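Local coordinates for 49 protein (Murid herpesvirus 4, PDB 6A4V), which probably interacts with the host poly(ADP-ribose) polymerase 1 and thereby facilitates replication of this gammaherpesvirus, at residues B[287-290]-B[291-295]. Numbering follows the deposited sequence.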
loop_
_atom_site.group_PDB
_atom_site.type_symbol
_atom_site.label_atom_id
_atom_site.label_comp_id
_atom_site.label_asym_id
_atom_site.label_seq_id
_atom_site.Cartn_x
_atom_site.Cartn_y
_atom_site.Cartn_z
ATOM N N HIS B 287 -7.723 20.063 4.319
ATOM C CA HIS B 287 -8.635 20.234 5.385
ATOM C C HIS B 287 -9.367 18.917 5.675
ATOM O O HIS B 287 -9.710 18.630 6.855
ATOM C CB HIS B 287 -9.626 21.360 5.044
ATOM C CG HIS B 287 -10.400 21.802 6.240
ATOM N ND1 HIS B 287 -11.556 21.142 6.662
ATOM C CD2 HIS B 287 -10.158 22.765 7.152
ATOM C CE1 HIS B 287 -12.013 21.716 7.761
ATOM N NE2 HIS B 287 -11.162 22.702 8.084
ATOM N N ARG B 288 -9.703 18.138 4.626
ATOM C CA ARG B 288 -10.403 16.866 4.888
ATOM C C ARG B 288 -9.420 15.863 5.500
ATOM O O ARG B 288 -9.839 15.055 6.345
ATOM C CB ARG B 288 -11.004 16.216 3.634
ATOM C CG ARG B 288 -11.912 15.019 3.921
ATOM C CD ARG B 288 -13.178 15.482 4.633
ATOM N NE ARG B 288 -14.150 14.416 4.832
ATOM C CZ ARG B 288 -14.289 13.697 5.941
ATOM N NH1 ARG B 288 -13.894 14.168 7.116
ATOM N NH2 ARG B 288 -14.804 12.480 5.853
ATOM N N LEU B 289 -8.164 15.873 5.010
ATOM C CA LEU B 289 -7.160 15.007 5.479
ATOM C C LEU B 289 -6.976 15.046 7.009
ATOM O O LEU B 289 -6.515 14.068 7.609
ATOM C CB LEU B 289 -5.870 15.356 4.753
ATOM C CG LEU B 289 -4.706 14.416 4.998
ATOM C CD1 LEU B 289 -5.027 12.990 4.495
ATOM C CD2 LEU B 289 -3.489 15.016 4.296
ATOM N N GLN B 290 -7.353 16.135 7.667
ATOM C CA GLN B 290 -7.090 16.225 9.072
ATOM C C GLN B 290 -8.139 15.429 9.848
ATOM O O GLN B 290 -7.925 15.146 11.027
ATOM C CB GLN B 290 -7.048 17.676 9.570
ATOM C CG GLN B 290 -6.194 18.614 8.736
ATOM C CD GLN B 290 -4.751 18.185 8.617
ATOM O OE1 GLN B 290 -4.173 18.179 7.521
ATOM N NE2 GLN B 290 -4.207 17.716 9.725
ATOM N N THR B 291 -9.283 15.110 9.236
ATOM C CA THR B 291 -10.334 14.382 9.982
ATOM C C THR B 291 -10.481 12.962 9.432
ATOM O O THR B 291 -10.876 12.102 10.151
ATOM C CB THR B 291 -11.648 15.168 10.001
ATOM O OG1 THR B 291 -11.805 15.725 8.694
ATOM C CG2 THR B 291 -11.641 16.267 11.039
ATOM N N SER B 292 -10.177 12.761 8.144
ATOM C CA SER B 292 -10.038 11.428 7.544
ATOM C C SER B 292 -8.697 11.301 6.810
ATOM O O SER B 292 -8.536 11.607 5.567
ATOM C CB SER B 292 -11.183 11.061 6.649
ATOM O OG SER B 292 -11.452 12.126 5.776
ATOM N N ASN B 293 -7.753 10.776 7.601
ATOM C CA ASN B 293 -6.385 10.629 7.227
ATOM C C ASN B 293 -6.324 9.243 6.606
ATOM O O ASN B 293 -6.334 8.211 7.314
ATOM C CB ASN B 293 -5.469 10.877 8.431
ATOM C CG ASN B 293 -4.025 11.160 8.028
ATOM O OD1 ASN B 293 -3.210 10.242 7.952
ATOM N ND2 ASN B 293 -3.674 12.421 7.798
ATOM N N ASN B 294 -6.473 9.215 5.283
ATOM C CA ASN B 294 -6.782 7.988 4.623
ATOM C C ASN B 294 -6.190 8.054 3.217
ATOM O O ASN B 294 -6.069 9.158 2.630
ATOM C CB ASN B 294 -8.273 7.647 4.652
ATOM C CG ASN B 294 -9.073 8.076 3.426
ATOM O OD1 ASN B 294 -8.637 7.934 2.285
ATOM N ND2 ASN B 294 -10.299 8.518 3.648
ATOM N N THR B 295 -5.841 6.859 2.724
ATOM C CA THR B 295 -5.079 6.644 1.522
ATOM C C THR B 295 -5.822 7.173 0.296
ATOM O O THR B 295 -5.198 7.537 -0.669
ATOM C CB THR B 295 -4.710 5.148 1.384
ATOM O OG1 THR B 295 -3.895 4.920 0.228
ATOM C CG2 THR B 295 -5.919 4.249 1.269
#
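T291 and S292 both fold back to hydrogen-bond the carbonyl of R288 as the chain leaves helix 274-289. S292 N lies 2.9 Å from R288 O, with a nearly linear N-H...O angle of 176°. T291 N is 2.9 Å from the same oxygen, R288 O, and T291 OG1, 3.1 Å from R288 O, is a third donor. That hydroxyl sits between its own backbone N and carbonyl carbon (chi1 41°), which turns it back toward R288 O. It also accepts a weak, bent bond from R288 NH1, close to the guanidinium plane.

S292 OG lies over the centre of one guanidinium face, 3.2 Å from R288 CZ, with poor angles for bonding NH1 or NH2; it gives R288 O a weak hydrogen bond. N293 ND2 donates to L289 O at 3.3 Å, and the oxygen lies only 12° out of the amide plane. The same nitrogen rests 3.6 Å from L289 CG.

The turn, with R288 O gripped by T291 and S292, joins helix 274-289 to helix 295-312, whose N-cap is N294, OD1 bonding V297 N. L289 packs on F298 of that helix and F250 of helix 238-262, while N293 bonds to R80 and N247, tying the turn to helices 61-85 and 238-262.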